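Local atomic coordinates of flavin prenyltransferase UbiX (Methanocaldococcus jannaschii, PDB entry 6M8V), a protein that probably joins a dimethylallyl group from dimethylallyl monophosphate to reduced FMN, making the prenylated flavin cofactor used by UbiD decarboxylases. Residues A[165-168]-A[169-173]; A[154-157]-A[158-162]; A[31-34]-A[35-39]; A[122-126]-A[127-131]. One frame throughout, in Å; residues are numbered along the deposited sequence.

Contact 1: residues A[165-168]-A[169-173]; sequences GRVL and DILGI
R166 and D169 pair three residues apart on helix 156-171 through a salt bridge, NH1 to OD2, of 3.2 Å. The carboxylate oxygen lies at the guanidinium edge, in the guanidinium plane, but is reached on its anti side somewhat out of the carboxylate plane; the two flat groups are turned 56° to each other. Both charges have a second mate: R166 NH2 pairs with E111 of a second subunit, D169 OD1 with R180. With an alanine in place of the aspartate, R180 would probably lose its carboxylate and R166 NH1 its salt-bridge partner in the chain.

The apolar contacts involve other side chains. V167 CG1 runs beside L171 CD1 at 3.9 Å, while L168 CD2 meets both L171 CD1 and CD1 of I173, which follows the helix.

In the backbone, D169 N, I170 N and L171 N bond to G165 O, R166 O and V167 O in regular alpha-helical fashion. Then I173 N reaches L168 O at 2.9 Å, and G172 N returns to D169 O at 3.0 Å. G172 has a phi of 81°, at which a side chain would jam against the preceding carbonyl. Together these features define a Schellman motif, ending the last helix of the flavoprotein fold.

Contact 2: residues A[154-157]-A[158-162]; sequences KNVN and DIINF
N155 caps the start of helix 156-171, its side chain accepting from the backbone of D158 in a classic N-cap. The torsion chi1 of 42° places CG between the backbone N and the carbonyl carbon, the crowded position, and this brings OD1 to 2.8 Å from D158 N, nearly in line with the amide C=O. The main-chain oxygen of N155 adds weak bonds to D158 N and I159 N, so the first turn is gripped by both the side chain and the backbone of the cap residue.

D158 returns the favour one residue further back. Its CG stands anti to its own carbonyl carbon (chi1 -72°), which swings the carboxylate towards the chain before the helix; there OD2 uses its anti lone pair to accept from K154 N at 2.8 Å. The carboxylate also lies close to the amino end of the helix, where the helix dipole would probably stabilise its negative charge.

On another side of the helix, V156 CG1 runs alongside CG1 of the buried I160 at 4.0 Å, both side chains pointing the same way. I160 CG1 also packs on V156 O, 3.2 Å away, and beyond it the side chain rests on helix 13-22.

The side-chain amides of N157 and N161 are turned 48° to each other and do not bond directly, though N161 N donates to N157 O. R18 bonds to N161 OD1 and more weakly to N157 OD1. A water closes the gap, donating to N157 OD1 at 3.0 Å and accepting from N161 ND2 at 2.9 Å.

Contact 3: residues A[31-34]-A[35-39]; sequences LIIS and NSAKK. With FMN (flavin mononucleotide), chain B.
After strand 31-33 the chain turns through S34 into helix 35-45, with the axes of that strand and of helix 35-39 at 81° and 8.2 Å apart at their closest. S34 serves as N-cap. Its chi1 of 71° sets OG between the backbone N and the carbonyl carbon, facing the first turn, where it accepts from A37 N at 3.2 Å in a fairly straight bond. The same hydroxyl donates to FMN O1P at 2.7 Å, so one oxygen both caps the helix and binds one phosphate oxygen. The backbone oxygen of S34 accepts from K38 N at 3.0 Å.

This strand-to-helix turn belongs to a Rossmann-like parallel sheet of order 3-2-1-4-5-6, in which the flavin phosphate sits by the amino end of a helix, whose dipole would probably favour the negative charge. With an alanine in place of the serine, A37 N would probably be left without its cap and O1P without its hydroxyl donor.

Away from the flavin, I33 CG2 touches A37 CB at 3.7 Å and K38 CG at 3.8 Å. Beyond CG the lysine chain is extended, carrying NZ to a salt bridge with E61 and a cation-pi contact with W49.

Contact 4: residues A[122-126]-A[127-131]; sequences MPFNS and IHLEN
The side-chain amide of N125 stacks on one face of the H128 imidazole, the two planes only 21° apart. OD1 stands 3.2 Å above the ring plane, over its centre. At the imidazole edge, in its plane, comes F124 CA, 3.5 Å from ND1. The F124 ring is oblique to the histidine, with planes at 72°; its own edge is met by H128 ND1, and its CD1 touches H128 CB at 3.7 Å.

The same amide is also the N-cap of helix 126-137: CG lies between the backbone N and the carbonyl carbon (chi1 63°), so that OD1 accepts from H128 N at 2.9 Å and weakly from I127 N. N125 O accepts from L129 N, while L129 CG packs on F124 CB at 4.0 Å. The outer ends of the stacked pair share one acceptor group: D106 of a fourth subunit receives N125 ND2 on OD1 and H128 NE2 on OD2.

S126 OG bonds to S136 of a third subunit, wedging the helix start between chains. Within its own chain, helix 126-137 follows strand 114-119 and lies against helix 86-94, H128 touching M86 and N131 touching L89, S90 and A93.

Contacts 2 and 1 open and close one helix, 156-171, with centres about 16 Å apart; contacts 3 and 4 mark the starts of two other helices, their centres about 23 Å apart. Contacts 2, 3 and 4 are each an N-cap, by asparagine, serine and asparagine; contact 1 is a C-terminal cap. S34 of contact 3 bonds to the FMN phosphate, and the side chain of H128 in contact 4 lies about 6 Å from an FMN. The side chain of R166, predicted to bind dimethylallyl phosphate, is about 4 Å from a bound phosphate ion and 9 Å from an FMN. Contacts 1 and 4 meet between subunits: R166 NH2 bonds to M122 O of a third subunit.

Contact 1: residues A[165-168]-A[169-173]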
loop_
_atom_site.group_PDB
_atom_site.type_symbol
_atom_site.label_atom_id
_atom_site.label_comp_id
_atom_site.label_asym_id
_atom_site.label_seq_id
_atom_site.Cartn_x
_atom_site.Cartn_y
_atom_site.Cartn_z
ATOM N N GLY A 165 25.773 -26.107 -9.943
ATOM C CA GLY A 165 25.207 -27.187 -9.150
ATOM C C GLY A 165 23.966 -26.761 -8.389
ATOM O O GLY A 165 22.991 -27.513 -8.298
ATOM N N ARG A 166 23.982 -25.543 -7.840
ATOM C CA ARG A 166 22.808 -25.026 -7.146
ATOM C C ARG A 166 21.638 -24.838 -8.105
ATOM O O ARG A 166 20.482 -25.081 -7.740
ATOM C CB ARG A 166 23.151 -23.709 -6.450
ATOM C CG ARG A 166 24.165 -23.854 -5.331
ATOM C CD ARG A 166 23.606 -24.696 -4.203
ATOM N NE ARG A 166 22.689 -23.921 -3.378
ATOM C CZ ARG A 166 21.563 -24.403 -2.866
ATOM N NH1 ARG A 166 21.215 -25.661 -3.097
ATOM N NH2 ARG A 166 20.786 -23.624 -2.126
ATOM N N VAL A 167 21.916 -24.413 -9.340
ATOM C CA VAL A 167 20.852 -24.305 -10.335
ATOM C C VAL A 167 20.243 -25.672 -10.611
ATOM O O VAL A 167 19.016 -25.822 -10.665
ATOM C CB VAL A 167 21.380 -23.651 -11.624
ATOM C CG1 VAL A 167 20.360 -23.800 -12.746
ATOM C CG2 VAL A 167 21.697 -22.193 -11.382
ATOM N N LEU A 168 21.085 -26.695 -10.779
ATOM C CA LEU A 168 20.562 -28.044 -10.977
ATOM C C LEU A 168 19.780 -28.513 -9.757
ATOM O O LEU A 168 18.757 -29.195 -9.892
ATOM C CB LEU A 168 21.701 -29.017 -11.296
ATOM C CG LEU A 168 22.472 -28.800 -12.603
ATOM C CD1 LEU A 168 23.504 -29.904 -12.824
ATOM C CD2 LEU A 168 21.524 -28.702 -13.789
ATOM N N ASP A 169 20.246 -28.160 -8.556
ATOM C CA ASP A 169 19.483 -28.459 -7.344
ATOM C C ASP A 169 18.056 -27.927 -7.440
ATOM O O ASP A 169 17.093 -28.654 -7.178
ATOM C CB ASP A 169 20.184 -27.873 -6.116
ATOM C CG ASP A 169 21.465 -28.605 -5.767
ATOM O OD1 ASP A 169 21.632 -29.758 -6.215
ATOM O OD2 ASP A 169 22.298 -28.033 -5.028
ATOM N N ILE A 170 17.909 -26.652 -7.819
ATOM C CA ILE A 170 16.588 -26.034 -7.946
ATOM C C ILE A 170 15.773 -26.710 -9.043
ATOM O O ILE A 170 14.547 -26.834 -8.935
ATOM C CB ILE A 170 16.738 -24.519 -8.205
ATOM C CG1 ILE A 170 17.384 -23.829 -7.003
ATOM C CG2 ILE A 170 15.398 -23.884 -8.498
ATOM C CD1 ILE A 170 16.483 -23.779 -5.778
ATOM N N LEU A 171 16.432 -27.156 -10.112
ATOM C CA LEU A 171 15.740 -27.859 -11.184
ATOM C C LEU A 171 15.313 -29.265 -10.787
ATOM O O LEU A 171 14.542 -29.889 -11.521
ATOM C CB LEU A 171 16.636 -27.918 -12.425
ATOM C CG LEU A 171 16.892 -26.584 -13.127
ATOM C CD1 LEU A 171 18.117 -26.664 -14.019
ATOM C CD2 LEU A 171 15.674 -26.171 -13.930
ATOM N N GLY A 172 15.784 -29.774 -9.650
ATOM C CA GLY A 172 15.506 -31.148 -9.284
ATOM C C GLY A 172 16.397 -32.164 -9.958
ATOM O O GLY A 172 16.019 -33.335 -10.063
ATOM N N ILE A 173 17.572 -31.752 -10.419
ATOM C CA ILE A 173 18.501 -32.626 -11.122
ATOM C C ILE A 173 19.621 -32.997 -10.161
ATOM O O ILE A 173 20.346 -32.120 -9.675
ATOM C CB ILE A 173 19.047 -31.950 -12.391
ATOM C CG1 ILE A 173 17.891 -31.614 -13.338
ATOM C CG2 ILE A 173 20.068 -32.842 -13.082
ATOM C CD1 ILE A 173 18.312 -30.905 -14.595
#

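Contact 2: residues A[154-157]-A[158-162]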
loop_
_atom_site.group_PDB
_atom_site.type_symbol
_atom_site.label_atom_id
_atom_site.label_comp_id
_atom_site.label_asym_id
_atom_site.label_seq_id
_atom_site.Cartn_x
_atom_site.Cartn_y
_atom_site.Cartn_z
ATOM N N LYS A 154 39.171 -24.046 -5.208
ATOM C CA LYS A 154 40.587 -23.954 -5.524
ATOM C C LYS A 154 40.859 -23.145 -6.782
ATOM O O LYS A 154 42.013 -22.782 -7.032
ATOM C CB LYS A 154 41.188 -25.357 -5.676
ATOM C CG LYS A 154 41.200 -26.163 -4.388
ATOM C CD LYS A 154 41.632 -25.294 -3.217
ATOM C CE LYS A 154 42.014 -26.125 -2.005
ATOM N NZ LYS A 154 42.467 -25.258 -0.881
ATOM N N ASN A 155 39.830 -22.840 -7.564
ATOM C CA ASN A 155 40.008 -22.145 -8.828
ATOM C C ASN A 155 38.671 -21.554 -9.238
ATOM O O ASN A 155 37.639 -21.810 -8.613
ATOM C CB ASN A 155 40.534 -23.088 -9.910
ATOM C CG ASN A 155 39.852 -24.439 -9.873
ATOM O OD1 ASN A 155 38.635 -24.534 -10.023
ATOM N ND2 ASN A 155 40.634 -25.494 -9.668
ATOM N N VAL A 156 38.708 -20.764 -10.313
ATOM C CA VAL A 156 37.489 -20.185 -10.868
ATOM C C VAL A 156 36.480 -21.280 -11.192
ATOM O O VAL A 156 35.279 -21.134 -10.938
ATOM C CB VAL A 156 37.827 -19.342 -12.110
ATOM C CG1 VAL A 156 36.557 -18.906 -12.824
ATOM C CG2 VAL A 156 38.675 -18.142 -11.718
ATOM N N ASN A 157 36.961 -22.405 -11.724
ATOM C CA ASN A 157 36.073 -23.486 -12.145
ATOM C C ASN A 157 35.246 -24.023 -10.981
ATOM O O ASN A 157 34.068 -24.359 -11.154
ATOM C CB ASN A 157 36.894 -24.607 -12.779
ATOM C CG ASN A 157 36.318 -25.077 -14.097
ATOM O OD1 ASN A 157 35.152 -25.460 -14.176
ATOM N ND2 ASN A 157 37.137 -25.050 -15.145
ATOM N N ASP A 158 35.847 -24.126 -9.790
ATOM C CA ASP A 158 35.097 -24.580 -8.620
ATOM C C ASP A 158 33.986 -23.605 -8.250
ATOM O O ASP A 158 32.935 -24.016 -7.747
ATOM C CB ASP A 158 36.029 -24.756 -7.423
ATOM C CG ASP A 158 36.936 -25.964 -7.550
ATOM O OD1 ASP A 158 36.584 -26.917 -8.279
ATOM O OD2 ASP A 158 38.004 -25.953 -6.905
ATOM N N ILE A 159 34.212 -22.312 -8.464
ATOM C CA ILE A 159 33.175 -21.327 -8.194
ATOM C C ILE A 159 32.036 -21.475 -9.192
ATOM O O ILE A 159 30.858 -21.470 -8.813
ATOM C CB ILE A 159 33.785 -19.916 -8.212
ATOM C CG1 ILE A 159 34.773 -19.768 -7.049
ATOM C CG2 ILE A 159 32.695 -18.857 -8.166
ATOM C CD1 ILE A 159 35.336 -18.386 -6.897
ATOM N N ILE A 160 32.366 -21.646 -10.477
ATOM C CA ILE A 160 31.338 -21.791 -11.505
ATOM C C ILE A 160 30.519 -23.056 -11.274
ATOM O O ILE A 160 29.300 -23.072 -11.480
ATOM C CB ILE A 160 31.973 -21.784 -12.909
ATOM C CG1 ILE A 160 32.936 -20.608 -13.056
ATOM C CG2 ILE A 160 30.895 -21.737 -13.983
ATOM C CD1 ILE A 160 32.296 -19.265 -12.806
ATOM N N ASN A 161 31.172 -24.135 -10.837
ATOM C CA ASN A 161 30.463 -25.395 -10.643
ATOM C C ASN A 161 29.567 -25.360 -9.410
ATOM O O ASN A 161 28.553 -26.066 -9.364
ATOM C CB ASN A 161 31.460 -26.553 -10.546
ATOM C CG ASN A 161 32.043 -26.930 -11.894
ATOM O OD1 ASN A 161 31.461 -26.636 -12.936
ATOM N ND2 ASN A 161 33.197 -27.590 -11.880
ATOM N N PHE A 162 29.926 -24.568 -8.399
ATOM C CA PHE A 162 29.023 -24.376 -7.266
ATOM C C PHE A 162 27.723 -23.721 -7.717
ATOM O O PHE A 162 26.625 -24.210 -7.419
ATOM C CB PHE A 162 29.696 -23.532 -6.180
ATOM C CG PHE A 162 28.786 -23.198 -5.025
ATOM C CD1 PHE A 162 28.715 -24.032 -3.923
ATOM C CD2 PHE A 162 27.992 -22.057 -5.048
ATOM C CE1 PHE A 162 27.876 -23.737 -2.867
ATOM C CE2 PHE A 162 27.148 -21.760 -3.997
ATOM C CZ PHE A 162 27.091 -22.601 -2.903
HETATM O O HOH W 1 34.473 -28.351 -14.368
#

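Contact 3: residues A[31-34]-A[35-39]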
loop_
_atom_site.group_PDB
_atom_site.type_symbol
_atom_site.label_atom_id
_atom_site.label_comp_id
_atom_site.label_asym_id
_atom_site.label_seq_id
_atom_site.Cartn_x
_atom_site.Cartn_y
_atom_site.Cartn_z
ATOM N N LEU A 31 17.622 -23.267 -26.351
ATOM C CA LEU A 31 18.528 -22.164 -26.074
ATOM C C LEU A 31 18.104 -20.924 -26.843
ATOM O O LEU A 31 17.768 -21.000 -28.028
ATOM C CB LEU A 31 19.965 -22.536 -26.443
ATOM C CG LEU A 31 21.089 -21.518 -26.244
ATOM C CD1 LEU A 31 21.263 -21.154 -24.775
ATOM C CD2 LEU A 31 22.380 -22.081 -26.807
ATOM N N ILE A 32 18.112 -19.785 -26.154
ATOM C CA ILE A 32 17.926 -18.476 -26.768
ATOM C C ILE A 32 19.038 -17.568 -26.263
ATOM O O ILE A 32 19.330 -17.548 -25.063
ATOM C CB ILE A 32 16.547 -17.868 -26.441
ATOM C CG1 ILE A 32 15.440 -18.915 -26.570
ATOM C CG2 ILE A 32 16.271 -16.669 -27.340
ATOM C CD1 ILE A 32 14.133 -18.514 -25.901
ATOM N N ILE A 33 19.658 -16.824 -27.176
ATOM C CA ILE A 33 20.757 -15.918 -26.851
ATOM C C ILE A 33 20.413 -14.548 -27.418
ATOM O O ILE A 33 20.196 -14.413 -28.630
ATOM C CB ILE A 33 22.105 -16.419 -27.404
ATOM C CG1 ILE A 33 22.376 -17.854 -26.942
ATOM C CG2 ILE A 33 23.239 -15.505 -26.966
ATOM C CD1 ILE A 33 23.610 -18.490 -27.573
ATOM N N SER A 34 20.351 -13.539 -26.552
ATOM C CA SER A 34 20.054 -12.194 -27.021
ATOM C C SER A 34 21.252 -11.615 -27.769
ATOM O O SER A 34 22.393 -12.059 -27.608
ATOM C CB SER A 34 19.685 -11.275 -25.856
ATOM O OG SER A 34 20.821 -10.991 -25.058
ATOM N N ASN A 35 20.977 -10.596 -28.588
ATOM C CA ASN A 35 22.040 -9.964 -29.366
ATOM C C ASN A 35 23.138 -9.418 -28.463
ATOM O O ASN A 35 24.326 -9.552 -28.773
ATOM C CB ASN A 35 21.464 -8.851 -30.241
ATOM C CG ASN A 35 20.814 -9.379 -31.501
ATOM O OD1 ASN A 35 21.154 -10.462 -31.984
ATOM N ND2 ASN A 35 19.870 -8.618 -32.044
ATOM N N SER A 36 22.760 -8.799 -27.341
ATOM C CA SER A 36 23.756 -8.291 -26.402
ATOM C C SER A 36 24.603 -9.421 -25.830
ATOM O O SER A 36 25.823 -9.276 -25.678
ATOM C CB SER A 36 23.072 -7.519 -25.274
ATOM O OG SER A 36 22.374 -6.395 -25.774
ATOM N N ALA A 37 23.973 -10.553 -25.499
ATOM C CA ALA A 37 24.719 -11.684 -24.957
ATOM C C ALA A 37 25.689 -12.259 -25.983
ATOM O O ALA A 37 26.763 -12.748 -25.611
ATOM C CB ALA A 37 23.759 -12.768 -24.463
ATOM N N LYS A 38 25.336 -12.213 -27.271
ATOM C CA LYS A 38 26.261 -12.674 -28.301
ATOM C C LYS A 38 27.570 -11.899 -28.243
ATOM O O LYS A 38 28.652 -12.488 -28.327
ATOM C CB LYS A 38 25.628 -12.544 -29.684
ATOM C CG LYS A 38 24.498 -13.520 -29.963
ATOM C CD LYS A 38 23.836 -13.191 -31.294
ATOM C CE LYS A 38 22.782 -14.215 -31.677
ATOM N NZ LYS A 38 22.074 -13.811 -32.925
ATOM N N LYS A 39 27.489 -10.577 -28.068
ATOM C CA LYS A 39 28.703 -9.777 -27.931
ATOM C C LYS A 39 29.440 -10.080 -26.632
ATOM O O LYS A 39 30.673 -10.043 -26.602
ATOM C CB LYS A 39 28.364 -8.289 -28.013
ATOM C CG LYS A 39 27.723 -7.871 -29.325
ATOM C CD LYS A 39 26.915 -6.595 -29.158
ATOM C CE LYS A 39 26.219 -6.202 -30.453
ATOM N NZ LYS A 39 25.215 -5.124 -30.216
HETATM N N1 FMN B . 23.781 -5.121 -17.590
HETATM C C2 FMN B . 23.489 -5.660 -16.354
HETATM O O2 FMN B . 22.372 -5.465 -15.904
HETATM N N3 FMN B . 24.422 -6.398 -15.635
HETATM C C4 FMN B . 25.678 -6.602 -16.193
HETATM O O4 FMN B . 26.555 -7.254 -15.619
HETATM C C4A FMN B . 25.971 -6.060 -17.436
HETATM N N5 FMN B . 27.221 -6.272 -17.958
HETATM C C5A FMN B . 27.534 -5.749 -19.187
HETATM C C6 FMN B . 28.799 -5.980 -19.692
HETATM C C7 FMN B . 29.141 -5.462 -20.925
HETATM C C7M FMN B . 30.509 -5.722 -21.462
HETATM C C8 FMN B . 28.223 -4.717 -21.654
HETATM C C8M FMN B . 28.620 -4.172 -22.990
HETATM C C9 FMN B . 26.949 -4.484 -21.146
HETATM C C9A FMN B . 26.601 -5.003 -19.905
HETATM N N10 FMN B . 25.338 -4.788 -19.383
HETATM C C10 FMN B . 25.028 -5.316 -18.141
HETATM C "C1'" FMN B . 24.324 -3.971 -20.145
HETATM C "C2'" FMN B . 23.259 -4.833 -20.814
HETATM O "O2'" FMN B . 23.861 -5.681 -21.766
HETATM C "C3'" FMN B . 22.208 -3.985 -21.514
HETATM O "O3'" FMN B . 21.317 -3.440 -20.563
HETATM C "C4'" FMN B . 21.461 -4.795 -22.573
HETATM O "O4'" FMN B . 20.474 -3.985 -23.168
HETATM C "C5'" FMN B . 20.812 -6.066 -22.032
HETATM O "O5'" FMN B . 19.967 -6.603 -23.032
HETATM P P FMN B . 19.505 -8.151 -23.023
HETATM O O1P FMN B . 20.713 -9.021 -23.216
HETATM O O2P FMN B . 18.894 -8.459 -21.677
HETATM O O3P FMN B . 18.494 -8.388 -24.117
#

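Contact 4: residues A[122-126]-A[127-131]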
loop_
_atom_site.group_PDB
_atom_site.type_symbol
_atom_site.label_atom_id
_atom_site.label_comp_id
_atom_site.label_asym_id
_atom_site.label_seq_id
_atom_site.Cartn_x
_atom_site.Cartn_y
_atom_site.Cartn_z
ATOM N N MET A 122 25.973 -5.369 -9.517
ATOM C CA MET A 122 26.553 -5.050 -8.225
ATOM C C MET A 122 27.006 -3.595 -8.213
ATOM O O MET A 122 27.783 -3.180 -9.082
ATOM C CB MET A 122 27.714 -5.996 -7.928
ATOM C CG MET A 122 28.257 -5.905 -6.527
ATOM S SD MET A 122 29.710 -6.959 -6.335
ATOM C CE MET A 122 30.211 -6.487 -4.696
ATOM N N PRO A 123 26.494 -2.769 -7.289
ATOM C CA PRO A 123 25.398 -3.084 -6.365
ATOM C C PRO A 123 24.041 -3.153 -7.073
ATOM O O PRO A 123 23.958 -2.828 -8.261
ATOM C CB PRO A 123 25.403 -1.904 -5.377
ATOM C CG PRO A 123 26.615 -1.090 -5.699
ATOM C CD PRO A 123 26.996 -1.399 -7.107
ATOM N N PHE A 124 23.008 -3.580 -6.352
ATOM C CA PHE A 124 21.627 -3.432 -6.794
ATOM C C PHE A 124 21.076 -2.094 -6.310
ATOM O O PHE A 124 21.412 -1.628 -5.218
ATOM C CB PHE A 124 20.744 -4.553 -6.236
ATOM C CG PHE A 124 20.989 -5.906 -6.849
ATOM C CD1 PHE A 124 20.959 -6.083 -8.222
ATOM C CD2 PHE A 124 21.218 -7.009 -6.043
ATOM C CE1 PHE A 124 21.164 -7.329 -8.785
ATOM C CE2 PHE A 124 21.426 -8.260 -6.598
ATOM C CZ PHE A 124 21.396 -8.420 -7.973
ATOM N N ASN A 125 20.217 -1.481 -7.126
ATOM C CA ASN A 125 19.434 -0.344 -6.666
ATOM C C ASN A 125 18.021 -0.816 -6.321
ATOM O O ASN A 125 17.687 -1.994 -6.445
ATOM C CB ASN A 125 19.432 0.791 -7.700
ATOM C CG ASN A 125 18.773 0.416 -9.021
ATOM O OD1 ASN A 125 17.794 -0.338 -9.071
ATOM N ND2 ASN A 125 19.302 0.972 -10.109
ATOM N N SER A 126 17.179 0.123 -5.883
ATOM C CA SER A 126 15.832 -0.229 -5.442
ATOM C C SER A 126 14.945 -0.704 -6.577
ATOM O O SER A 126 13.980 -1.434 -6.330
ATOM C CB SER A 126 15.176 0.965 -4.759
ATOM O OG SER A 126 15.690 1.112 -3.449
ATOM N N ILE A 127 15.236 -0.295 -7.809
ATOM C CA ILE A 127 14.458 -0.764 -8.948
ATOM C C ILE A 127 14.726 -2.241 -9.197
ATOM O O ILE A 127 13.794 -3.038 -9.379
ATOM C CB ILE A 127 14.763 0.099 -10.186
ATOM C CG1 ILE A 127 14.429 1.565 -9.875
ATOM C CG2 ILE A 127 13.963 -0.385 -11.379
ATOM C CD1 ILE A 127 14.730 2.535 -10.991
ATOM N N HIS A 128 16.004 -2.633 -9.205
ATOM C CA HIS A 128 16.344 -4.048 -9.316
ATOM C C HIS A 128 15.676 -4.847 -8.210
ATOM O O HIS A 128 15.058 -5.888 -8.460
ATOM C CB HIS A 128 17.867 -4.242 -9.247
ATOM C CG HIS A 128 18.641 -3.328 -10.146
ATOM N ND1 HIS A 128 19.876 -2.818 -9.801
ATOM C CD2 HIS A 128 18.369 -2.847 -11.382
ATOM C CE1 HIS A 128 20.324 -2.052 -10.780
ATOM N NE2 HIS A 128 19.428 -2.050 -11.750
ATOM N N LEU A 129 15.795 -4.374 -6.970
ATOM C CA LEU A 129 15.296 -5.148 -5.838
ATOM C C LEU A 129 13.779 -5.296 -5.893
ATOM O O LEU A 129 13.243 -6.371 -5.607
ATOM C CB LEU A 129 15.744 -4.498 -4.530
ATOM C CG LEU A 129 17.252 -4.647 -4.285
ATOM C CD1 LEU A 129 17.767 -3.677 -3.219
ATOM C CD2 LEU A 129 17.577 -6.089 -3.889
ATOM N N GLU A 130 13.066 -4.239 -6.285
ATOM C CA GLU A 130 11.614 -4.349 -6.378
ATOM C C GLU A 130 11.196 -5.247 -7.539
ATOM O O GLU A 130 10.195 -5.971 -7.445
ATOM C CB GLU A 130 10.988 -2.963 -6.517
ATOM C CG GLU A 130 9.505 -2.930 -6.168
ATOM C CD GLU A 130 8.614 -3.195 -7.370
ATOM O OE1 GLU A 130 8.973 -2.750 -8.481
ATOM O OE2 GLU A 130 7.556 -3.841 -7.204
ATOM N N ASN A 131 11.931 -5.208 -8.649
ATOM C CA ASN A 131 11.611 -6.104 -9.757
ATOM C C ASN A 131 11.832 -7.556 -9.352
ATOM O O ASN A 131 11.023 -8.429 -9.680
ATOM C CB ASN A 131 12.447 -5.741 -10.991
ATOM C CG ASN A 131 11.966 -4.464 -11.667
ATOM O OD1 ASN A 131 10.823 -4.057 -11.488
ATOM N ND2 ASN A 131 12.836 -3.837 -12.457
#